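Local coordinates for protein putative ATP-dependent endonuclease of the OLD family (Thermus scotoductus, PDB 6P74) that degrades linear and supercoiled double-stranded DNA from 5' to 3' with the help of divalent metal ions, nicks circular DNA and has DNA-stimulated ATPase activity, at residues Ala373-Gly378 / Glu413-Val418; Leu386-Gln391 / Arg513-Ala518; Arg487-Ser490 / Tyr494-Ala497; Lys501-Asp504 / Pro508-Ala511. One frame throughout, in Å; residues are numbered along the deposited sequence.

Contact 1: residues Ala373-Gly378 / Glu413-Val418; sequences ALLVEG and ELIVGV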
loop_
_atom_site.group_PDB
_atom_site.type_symbol
_atom_site.label_atom_id
_atom_site.label_comp_id
_atom_site.label_asym_id
_atom_site.label_seq_id
_atom_site.Cartn_x
_atom_site.Cartn_y
_atom_site.Cartn_z
ATOM N N ALA A 373 -17.032 28.060 0.259
ATOM C CA ALA A 373 -18.183 28.160 1.144
ATOM C C ALA A 373 -18.876 29.507 0.986
ATOM O O ALA A 373 -18.218 30.553 0.949
ATOM C CB ALA A 373 -17.780 27.971 2.617
ATOM N N LEU A 374 -20.206 29.469 0.915
ATOM C CA LEU A 374 -21.050 30.649 1.080
ATOM C C LEU A 374 -21.607 30.623 2.506
ATOM O O LEU A 374 -22.325 29.688 2.880
ATOM C CB LEU A 374 -22.184 30.680 0.045
ATOM C CG LEU A 374 -23.184 31.856 0.171
ATOM C CD1 LEU A 374 -22.541 33.232 -0.119
ATOM C CD2 LEU A 374 -24.370 31.655 -0.732
ATOM N N LEU A 375 -21.254 31.630 3.301
ATOM C CA LEU A 375 -21.660 31.718 4.704
ATOM C C LEU A 375 -22.879 32.634 4.819
ATOM O O LEU A 375 -22.793 33.804 4.441
ATOM C CB LEU A 375 -20.507 32.269 5.551
ATOM C CG LEU A 375 -19.184 31.544 5.274
ATOM C CD1 LEU A 375 -18.068 31.982 6.248
ATOM C CD2 LEU A 375 -19.401 30.009 5.341
ATOM N N VAL A 376 -24.002 32.115 5.344
ATOM C CA VAL A 376 -25.205 32.916 5.568
ATOM C C VAL A 376 -25.635 32.782 7.034
ATOM O O VAL A 376 -25.159 31.912 7.781
ATOM C CB VAL A 376 -26.367 32.539 4.609
ATOM C CG1 VAL A 376 -25.906 32.505 3.179
ATOM C CG2 VAL A 376 -26.986 31.203 4.998
ATOM N N GLU A 377 -26.547 33.680 7.444
ATOM C CA GLU A 377 -26.955 33.750 8.847
ATOM C C GLU A 377 -27.760 32.535 9.285
ATOM O O GLU A 377 -27.529 31.992 10.375
ATOM C CB GLU A 377 -27.775 34.994 9.125
ATOM C CG GLU A 377 -27.019 36.285 8.998
ATOM C CD GLU A 377 -27.948 37.486 9.092
ATOM O OE1 GLU A 377 -28.398 37.791 10.208
ATOM O OE2 GLU A 377 -28.264 38.098 8.051
ATOM N N GLY A 378 -28.734 32.119 8.485
ATOM C CA GLY A 378 -29.800 31.319 9.064
ATOM C C GLY A 378 -30.493 30.431 8.058
ATOM O O GLY A 378 -30.134 30.383 6.878
ATOM N N GLU A 413 -18.881 35.096 12.160
ATOM C CA GLU A 413 -17.540 35.383 12.665
ATOM C C GLU A 413 -16.755 34.110 12.927
ATOM O O GLU A 413 -15.590 33.986 12.531
ATOM C CB GLU A 413 -17.610 36.165 13.968
ATOM C CG GLU A 413 -17.954 37.581 13.878
ATOM C CD GLU A 413 -17.493 38.278 15.124
ATOM O OE1 GLU A 413 -16.260 38.410 15.294
ATOM O OE2 GLU A 413 -18.349 38.633 15.961
ATOM N N LEU A 414 -17.375 33.154 13.624
ATOM C CA LEU A 414 -16.652 31.946 13.992
ATOM C C LEU A 414 -16.194 31.198 12.750
ATOM O O LEU A 414 -15.012 30.875 12.613
ATOM C CB LEU A 414 -17.522 31.061 14.882
ATOM C CG LEU A 414 -16.909 29.772 15.427
ATOM C CD1 LEU A 414 -15.534 30.050 16.048
ATOM C CD2 LEU A 414 -17.834 29.226 16.483
ATOM N N ILE A 415 -17.113 30.948 11.814
ATOM C CA ILE A 415 -16.781 30.146 10.641
ATOM C C ILE A 415 -15.807 30.895 9.746
ATOM O O ILE A 415 -14.924 30.289 9.125
ATOM C CB ILE A 415 -18.052 29.751 9.857
ATOM C CG1 ILE A 415 -19.051 29.021 10.743
ATOM C CG2 ILE A 415 -17.690 28.892 8.646
ATOM C CD1 ILE A 415 -18.465 27.872 11.477
ATOM N N VAL A 416 -15.976 32.221 9.627
ATOM C CA VAL A 416 -15.001 33.031 8.901
ATOM C C VAL A 416 -13.599 32.837 9.482
ATOM O O VAL A 416 -12.628 32.622 8.748
ATOM C CB VAL A 416 -15.410 34.510 8.910
ATOM C CG1 VAL A 416 -14.177 35.394 8.683
ATOM C CG2 VAL A 416 -16.428 34.769 7.825
ATOM N N GLY A 417 -13.476 32.904 10.812
ATOM C CA GLY A 417 -12.163 32.773 11.436
ATOM C C GLY A 417 -11.513 31.426 11.170
ATOM O O GLY A 417 -10.309 31.341 10.936
ATOM N N VAL A 418 -12.309 30.363 11.163
ATOM C CA VAL A 418 -11.797 29.044 10.813
ATOM C C VAL A 418 -11.422 28.992 9.335
ATOM O O VAL A 418 -10.317 28.567 8.979
ATOM C CB VAL A 418 -12.828 27.963 11.186
ATOM C CG1 VAL A 418 -12.413 26.624 10.632
ATOM C CG2 VAL A 418 -12.967 27.897 12.697
#
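Leu375 of strand 372-376 drives its side chain against Ile415 and Val416 of helix 409-422. From CB the chain heads for the helix, but neither CB nor CG comes within 4.2 Å of a helix side chain, so the touching is left to the two methyls. CG lies beside the backbone N (chi1 -49°) and sends the fork forward. Leu375 CD1 reaches furthest, meeting Val416 CG2 at 3.6 Å and Ile415 CG2 at 3.9 Å. Leu375 CD2 meets Ile415 CG2, also at 3.9 Å, which places that one methyl equally far from both prongs. The rest of Ile415 leads elsewhere, since CG1 turns away from the strand. Val416 also packs on Phe426 and Val428 of the next strand, to which Leu375 is joined by backbone hydrogen bonds. This is helix-on-sheet packing of the Toprim fold: helix 409-422 covers one face of the parallel sheet, while Leu374 faces helix 379-391 on the other. Just past the strand stands Glu377, a probable metal ligand. With all three residues buried and methyls alone meeting, the contact is held by van der Waals packing and exclusion of water, with no polar group to fix its orientation.

Contact 2: residues Leu386-Gln391 / Arg513-Ala518; sequences LQLFNQ and RPFVEA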
loop_
_atom_site.group_PDB
_atom_site.type_symbol
_atom_site.label_atom_id
_atom_site.label_comp_id
_atom_site.label_asym_id
_atom_site.label_seq_id
_atom_site.Cartn_x
_atom_site.Cartn_y
_atom_site.Cartn_z
ATOM N N LEU A 386 -29.978 28.518 -1.931
ATOM C CA LEU A 386 -30.037 27.321 -2.772
ATOM C C LEU A 386 -31.047 27.468 -3.901
ATOM O O LEU A 386 -30.832 26.937 -4.996
ATOM C CB LEU A 386 -30.352 26.078 -1.927
ATOM C CG LEU A 386 -29.259 25.636 -0.941
ATOM C CD1 LEU A 386 -29.754 24.526 -0.019
ATOM C CD2 LEU A 386 -28.007 25.164 -1.672
ATOM N N GLN A 387 -32.143 28.185 -3.673
ATOM C CA GLN A 387 -33.062 28.436 -4.771
ATOM C C GLN A 387 -32.420 29.363 -5.810
ATOM O O GLN A 387 -32.608 29.173 -7.016
ATOM C CB GLN A 387 -34.377 29.008 -4.233
ATOM C CG GLN A 387 -35.321 29.500 -5.306
ATOM C CD GLN A 387 -35.801 28.366 -6.203
ATOM O OE1 GLN A 387 -35.924 27.226 -5.752
ATOM N NE2 GLN A 387 -36.059 28.670 -7.479
ATOM N N LEU A 388 -31.620 30.339 -5.375
ATOM C CA LEU A 388 -30.963 31.197 -6.364
ATOM C C LEU A 388 -29.899 30.429 -7.135
ATOM O O LEU A 388 -29.783 30.590 -8.356
ATOM C CB LEU A 388 -30.366 32.440 -5.706
ATOM C CG LEU A 388 -31.429 33.495 -5.404
ATOM C CD1 LEU A 388 -30.924 34.549 -4.445
ATOM C CD2 LEU A 388 -31.929 34.121 -6.714
ATOM N N PHE A 389 -29.117 29.590 -6.446
ATOM C CA PHE A 389 -28.219 28.687 -7.160
ATOM C C PHE A 389 -28.965 27.983 -8.277
ATOM O O PHE A 389 -28.503 27.925 -9.423
ATOM C CB PHE A 389 -27.624 27.641 -6.218
ATOM C CG PHE A 389 -26.360 28.071 -5.512
ATOM C CD1 PHE A 389 -25.125 27.875 -6.097
ATOM C CD2 PHE A 389 -26.410 28.618 -4.236
ATOM C CE1 PHE A 389 -23.963 28.234 -5.435
ATOM C CE2 PHE A 389 -25.250 28.974 -3.561
ATOM C CZ PHE A 389 -24.029 28.788 -4.164
ATOM N N ASN A 390 -30.138 27.441 -7.951
ATOM C CA ASN A 390 -30.910 26.690 -8.929
ATOM C C ASN A 390 -31.346 27.585 -10.094
ATOM O O ASN A 390 -31.371 27.153 -11.253
ATOM C CB ASN A 390 -32.105 26.045 -8.221
ATOM C CG ASN A 390 -32.881 25.095 -9.115
ATOM O OD1 ASN A 390 -32.399 24.014 -9.450
ATOM N ND2 ASN A 390 -34.093 25.487 -9.485
ATOM N N GLN A 391 -31.679 28.841 -9.810
ATOM C CA GLN A 391 -32.069 29.756 -10.874
ATOM C C GLN A 391 -30.880 30.252 -11.679
ATOM O O GLN A 391 -31.048 30.662 -12.830
ATOM C CB GLN A 391 -32.843 30.938 -10.291
ATOM C CG GLN A 391 -34.262 30.552 -9.902
ATOM C CD GLN A 391 -35.053 31.699 -9.304
ATOM O OE1 GLN A 391 -35.483 31.625 -8.157
ATOM N NE2 GLN A 391 -35.264 32.759 -10.085
ATOM N N ARG A 513 -29.892 42.587 -4.982
ATOM C CA ARG A 513 -28.647 42.472 -5.733
ATOM C C ARG A 513 -27.468 41.956 -4.920
ATOM O O ARG A 513 -26.741 41.091 -5.432
ATOM C CB ARG A 513 -28.315 43.839 -6.345
ATOM C CG ARG A 513 -26.931 43.925 -6.978
ATOM C CD ARG A 513 -26.614 45.353 -7.425
ATOM N NE ARG A 513 -27.456 45.760 -8.545
ATOM C CZ ARG A 513 -27.705 47.029 -8.837
ATOM N NH1 ARG A 513 -27.194 47.983 -8.064
ATOM N NH2 ARG A 513 -28.468 47.344 -9.874
ATOM N N PRO A 514 -27.212 42.412 -3.688
ATOM C CA PRO A 514 -26.041 41.886 -2.968
ATOM C C PRO A 514 -26.157 40.400 -2.692
ATOM O O PRO A 514 -25.131 39.712 -2.628
ATOM C CB PRO A 514 -26.006 42.734 -1.679
ATOM C CG PRO A 514 -26.824 44.013 -2.070
ATOM C CD PRO A 514 -27.935 43.395 -2.866
ATOM N N PHE A 515 -27.387 39.872 -2.596
ATOM C CA PHE A 515 -27.563 38.446 -2.361
ATOM C C PHE A 515 -27.202 37.648 -3.600
ATOM O O PHE A 515 -26.464 36.667 -3.513
ATOM C CB PHE A 515 -28.998 38.138 -1.927
ATOM C CG PHE A 515 -29.141 36.824 -1.214
ATOM C CD1 PHE A 515 -28.663 36.662 0.073
ATOM C CD2 PHE A 515 -29.754 35.760 -1.815
ATOM C CE1 PHE A 515 -28.780 35.446 0.740
ATOM C CE2 PHE A 515 -29.880 34.547 -1.150
ATOM C CZ PHE A 515 -29.374 34.386 0.127
ATOM N N VAL A 516 -27.708 38.047 -4.772
ATOM C CA VAL A 516 -27.376 37.227 -5.929
ATOM C C VAL A 516 -25.922 37.480 -6.357
ATOM O O VAL A 516 -25.240 36.554 -6.808
ATOM C CB VAL A 516 -28.418 37.392 -7.080
ATOM C CG1 VAL A 516 -29.621 38.193 -6.660
ATOM C CG2 VAL A 516 -27.825 37.883 -8.375
ATOM N N GLU A 517 -25.396 38.694 -6.160
ATOM C CA GLU A 517 -23.989 38.896 -6.472
ATOM C C GLU A 517 -23.085 38.080 -5.548
ATOM O O GLU A 517 -22.060 37.551 -6.003
ATOM C CB GLU A 517 -23.643 40.386 -6.439
ATOM C CG GLU A 517 -23.347 40.917 -7.838
ATOM C CD GLU A 517 -22.421 39.981 -8.619
ATOM O OE1 GLU A 517 -22.800 39.598 -9.757
ATOM O OE2 GLU A 517 -21.312 39.647 -8.112
ATOM N N ALA A 518 -23.449 37.934 -4.269
ATOM C CA ALA A 518 -22.695 37.027 -3.404
ATOM C C ALA A 518 -22.616 35.630 -4.011
ATOM O O ALA A 518 -21.541 35.000 -4.025
ATOM C CB ALA A 518 -23.326 36.962 -2.015
#
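Leu388 and Phe515 form the buried centre of this helix pair, and Leu388 has the largest share of the contact. Its methyl CD1 is modelled at the edge of the phenyl ring, near the ring plane, but it sits closer to Phe515 CD2 than two carbons allow, so how near it really comes is doubtful. Phe515 starts off to one side of helix 379-391, yet its CG stands opposite the backbone N (chi1 -160°) and the ring swings back toward the leucine. Val516 touches Leu388 more distantly, Val516 CG1 being 4.5 Å from Leu388 CD1, and packs on Pro508 as well; the backbones come nearest here, Leu388 CA to Val516 CA at 7.0 Å. Both helices lie over one face of the parallel Toprim sheet: Phe389 rests on strand 401-405, while Phe515 and Ala518 rest on strand 426-431. The side chains of Phe515 and Asp381, a probable metal ligand, are about 5 Å apart. Among the partly exposed residues the character changes. Gln387 NE2 donates to Gln391 OE1 one helical turn on, at 3.1 Å and 169°. The acceptor lies in the amide plane of Gln387, whereas the donor is tilted 28° from the carbonyl plane of Gln391. NE2 of Gln391 in turn reaches the carbonyl of Leu500.

Contact 3: residues Arg487-Ser490 / Tyr494-Ala497; sequences RNAS and YRIA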
loop_
_atom_site.group_PDB
_atom_site.type_symbol
_atom_site.label_atom_id
_atom_site.label_comp_id
_atom_site.label_asym_id
_atom_site.label_seq_id
_atom_site.Cartn_x
_atom_site.Cartn_y
_atom_site.Cartn_z
ATOM N N ARG A 487 -43.164 38.160 8.291
ATOM C CA ARG A 487 -42.396 37.542 9.366
ATOM C C ARG A 487 -42.782 36.076 9.522
ATOM O O ARG A 487 -41.911 35.207 9.657
ATOM C CB ARG A 487 -42.611 38.318 10.670
ATOM C CG ARG A 487 -41.668 37.957 11.815
ATOM C CD ARG A 487 -40.259 38.509 11.623
ATOM N NE ARG A 487 -39.388 37.596 10.882
ATOM C CZ ARG A 487 -38.056 37.601 10.948
ATOM N NH1 ARG A 487 -37.350 36.731 10.236
ATOM N NH2 ARG A 487 -37.420 38.465 11.731
ATOM N N ASN A 488 -44.088 35.783 9.486
ATOM C CA ASN A 488 -44.567 34.408 9.477
ATOM C C ASN A 488 -43.787 33.539 8.496
ATOM O O ASN A 488 -43.200 32.516 8.871
ATOM C CB ASN A 488 -46.060 34.384 9.120
ATOM C CG ASN A 488 -46.488 33.070 8.464
ATOM O OD1 ASN A 488 -46.330 32.881 7.255
ATOM N ND2 ASN A 488 -47.035 32.161 9.264
ATOM N N ALA A 489 -43.772 33.956 7.229
ATOM C CA ALA A 489 -43.327 33.133 6.110
ATOM C C ALA A 489 -41.825 33.192 5.862
ATOM O O ALA A 489 -41.344 32.528 4.935
ATOM C CB ALA A 489 -44.069 33.549 4.829
ATOM N N SER A 490 -41.073 33.946 6.670
ATOM C CA SER A 490 -39.670 34.217 6.361
ATOM C C SER A 490 -38.860 32.947 6.113
ATOM O O SER A 490 -37.836 32.990 5.418
ATOM C CB SER A 490 -39.033 35.025 7.492
ATOM O OG SER A 490 -37.615 34.962 7.417
ATOM N N TYR A 494 -41.498 27.060 0.311
ATOM C CA TYR A 494 -42.364 27.279 -0.844
ATOM C C TYR A 494 -42.675 28.756 -1.041
ATOM O O TYR A 494 -42.783 29.225 -2.180
ATOM C CB TYR A 494 -43.656 26.476 -0.708
ATOM C CG TYR A 494 -43.452 24.987 -0.887
ATOM C CD1 TYR A 494 -42.426 24.490 -1.700
ATOM C CD2 TYR A 494 -44.280 24.067 -0.233
ATOM C CE1 TYR A 494 -42.241 23.116 -1.860
ATOM C CE2 TYR A 494 -44.103 22.697 -0.387
ATOM C CZ TYR A 494 -43.087 22.227 -1.198
ATOM O OH TYR A 494 -42.928 20.864 -1.336
ATOM N N ARG A 495 -42.829 29.506 0.051
ATOM C CA ARG A 495 -43.035 30.947 -0.064
ATOM C C ARG A 495 -41.788 31.647 -0.601
ATOM O O ARG A 495 -41.874 32.508 -1.487
ATOM C CB ARG A 495 -43.445 31.526 1.290
ATOM C CG ARG A 495 -43.889 32.977 1.214
ATOM C CD ARG A 495 -44.911 33.150 0.082
ATOM N NE ARG A 495 -45.040 34.538 -0.368
ATOM C CZ ARG A 495 -45.647 34.908 -1.495
ATOM N NH1 ARG A 495 -46.182 33.990 -2.294
ATOM N NH2 ARG A 495 -45.719 36.193 -1.830
ATOM N N ILE A 496 -40.617 31.302 -0.075
ATOM C CA ILE A 496 -39.395 31.914 -0.577
ATOM C C ILE A 496 -39.211 31.584 -2.048
ATOM O O ILE A 496 -38.854 32.448 -2.855
ATOM C CB ILE A 496 -38.184 31.458 0.249
ATOM C CG1 ILE A 496 -38.257 32.053 1.654
ATOM C CG2 ILE A 496 -36.891 31.866 -0.458
ATOM C CD1 ILE A 496 -37.414 31.324 2.684
ATOM N N ALA A 497 -39.441 30.326 -2.415
ATOM C CA ALA A 497 -39.194 29.905 -3.785
ATOM C C ALA A 497 -40.099 30.644 -4.758
ATOM O O ALA A 497 -39.646 31.090 -5.819
ATOM C CB ALA A 497 -39.393 28.392 -3.921
#
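Ala489 and Ser490 make a partly buried, local contact with Arg495 and Ile496, where the loop after helix 479-483 folds back on the first turn of helix 493-501. The backbones approach to 6.6 Å between Ala489 CA and Arg495 CA. Ala489 CB touches the aliphatic root of the arginine, at 3.7 Å from Arg495 CG and 4.1 Å from Arg495 CB. The arginine chain then bends at chi2 (49°) and leaves the loop, its NH1 forming a salt bridge with Glu498, so only the methylene part packs here. One residue on, the partner is backbone: Ile496 CD1 lies 3.2 Å from Ser490 O, a close carbon-oxygen approach and not a polar bond. The isoleucine, the buried member of the group, also rests on Val383 and Ala384 of helix 379-391, linking the loop to the body of the domain. The Ser490 side chain points the other way, where Arg487 NH1 gives Ser490 OG a weak bond of 3.3 Å bent to 141°. That same NH1 forms a salt bridge with Glu480, which binds samarium together with Asp431. The arrangement thus belongs to the rim of the Toprim metal site, where Arg487 is thought to stabilise the transition state or protonate the leaving group.

Contact 4: residues Lys501-Asp504 / Pro508-Ala511; sequences KTVD and PPDA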
loop_
_atom_site.group_PDB
_atom_site.type_symbol
_atom_site.label_atom_id
_atom_site.label_comp_id
_atom_site.label_asym_id
_atom_site.label_seq_id
_atom_site.Cartn_x
_atom_site.Cartn_y
_atom_site.Cartn_z
ATOM N N LYS A 501 -38.793 32.965 -7.700
ATOM C CA LYS A 501 -39.044 32.566 -9.076
ATOM C C LYS A 501 -39.540 33.722 -9.946
ATOM O O LYS A 501 -39.448 33.627 -11.175
ATOM C CB LYS A 501 -40.035 31.390 -9.113
ATOM C CG LYS A 501 -39.437 30.033 -8.698
ATOM C CD LYS A 501 -40.462 28.902 -8.809
ATOM C CE LYS A 501 -39.911 27.602 -8.236
ATOM N NZ LYS A 501 -40.921 26.496 -8.236
ATOM N N THR A 502 -40.052 34.811 -9.359
ATOM C CA THR A 502 -40.482 35.951 -10.175
ATOM C C THR A 502 -39.364 36.961 -10.420
ATOM O O THR A 502 -39.570 37.917 -11.174
ATOM C CB THR A 502 -41.668 36.691 -9.533
ATOM O OG1 THR A 502 -41.232 37.310 -8.311
ATOM C CG2 THR A 502 -42.818 35.739 -9.235
ATOM N N VAL A 503 -38.207 36.739 -9.788
ATOM C CA VAL A 503 -37.032 37.649 -9.940
ATOM C C VAL A 503 -36.272 37.263 -11.214
ATOM O O VAL A 503 -36.409 36.106 -11.658
ATOM C CB VAL A 503 -36.115 37.598 -8.703
ATOM C CG1 VAL A 503 -34.900 38.499 -8.862
ATOM C CG2 VAL A 503 -36.871 37.936 -7.427
ATOM N N ASP A 504 -35.503 38.205 -11.772
ATOM C CA ASP A 504 -34.717 37.952 -13.011
ATOM C C ASP A 504 -33.221 37.979 -12.674
ATOM O O ASP A 504 -32.658 39.088 -12.574
ATOM C CB ASP A 504 -35.071 38.957 -14.110
ATOM C CG ASP A 504 -34.014 39.059 -15.196
ATOM O OD1 ASP A 504 -33.291 38.065 -15.404
ATOM O OD2 ASP A 504 -33.924 40.132 -15.826
ATOM N N PRO A 508 -31.204 41.272 -10.924
ATOM C CA PRO A 508 -31.874 41.192 -9.604
ATOM C C PRO A 508 -32.163 42.587 -9.029
ATOM O O PRO A 508 -31.359 43.478 -9.237
ATOM C CB PRO A 508 -30.964 40.447 -8.613
ATOM C CG PRO A 508 -29.657 40.350 -9.329
ATOM C CD PRO A 508 -30.114 40.203 -10.759
ATOM N N PRO A 509 -33.326 42.733 -8.321
ATOM C CA PRO A 509 -33.600 44.080 -7.765
ATOM C C PRO A 509 -32.378 44.649 -7.028
ATOM O O PRO A 509 -31.476 43.891 -6.719
ATOM C CB PRO A 509 -34.764 43.991 -6.763
ATOM C CG PRO A 509 -34.947 42.524 -6.556
ATOM C CD PRO A 509 -34.609 41.988 -7.926
ATOM N N ASP A 510 -32.384 45.961 -6.769
ATOM C CA ASP A 510 -31.260 46.633 -6.062
ATOM C C ASP A 510 -31.167 46.088 -4.633
ATOM O O ASP A 510 -30.034 45.866 -4.158
ATOM C CB ASP A 510 -31.420 48.155 -6.082
ATOM C CG ASP A 510 -30.100 48.902 -5.990
ATOM O OD1 ASP A 510 -29.098 48.385 -6.521
ATOM O OD2 ASP A 510 -30.086 49.994 -5.389
ATOM N N ALA A 511 -32.316 45.886 -3.981
ATOM C CA ALA A 511 -32.354 45.363 -2.595
ATOM C C ALA A 511 -31.834 43.921 -2.574
ATOM O O ALA A 511 -31.100 43.570 -1.629
ATOM C CB ALA A 511 -33.759 45.452 -2.050
#
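Val503 and Asp504 meet Pro508 and Pro509 across the surface loop that carries the chain from helix 493-501 to helix 513-523. The loop doubles back tightly, bringing Asp504 CA and Pro508 CA to 5.5 Å. At its bend Asp504 OD1 accepts a hydrogen bond from the backbone N of Gly506, two residues on, as in an Asx turn. The apolar half of the contact hangs on one methyl. With chi1 at 179°, Val503 CG1 extends away from its own N and across the loop, to 3.6 Å from Pro509 CD. The valine side chain and the Pro509 ring cross at about a right angle, and the methyl meets the ring at CD. Pro508 is touched less closely, with its CA 4.1 Å and its CB 4.4 Å from Val503 CG1. Asp504 takes part through its backbone: its O sits 3.1 Å from Pro508 N and 3.3 Å from Pro508 CD. Asp510 forms a salt bridge with Arg513 at the start of helix 513-523. Because a proline nitrogen within the chain has no hydrogen to give, the close approach of Asp504 O is a van der Waals one; between the two arms cohesion comes mainly from Val503 against the prolines, while the Asp504-Gly506 bond fixes the bend.

In the fold
All four contacts lie in the Toprim domain, running from core to surface. Contacts 1 and 2 are buried and apolar, on the two faces of the parallel sheet, and they touch where Leu374 meets Phe389 and Ala518. Contacts 3 and 4 are short-range closures at the two ends of helix 493-501, and in both a backbone carbonyl comes close to carbon. Contact 3 borders the metal site; contact 4 is away from it and exposed. Contacts 2 and 4 are neighbours, with centres about 9 Å apart. Helix 379-391 is the common element: it enters contact 2, covers Leu374 of contact 1, receives Ile496 of contact 3, and sets Gln387 and Gln391 against Lys501 of contact 4.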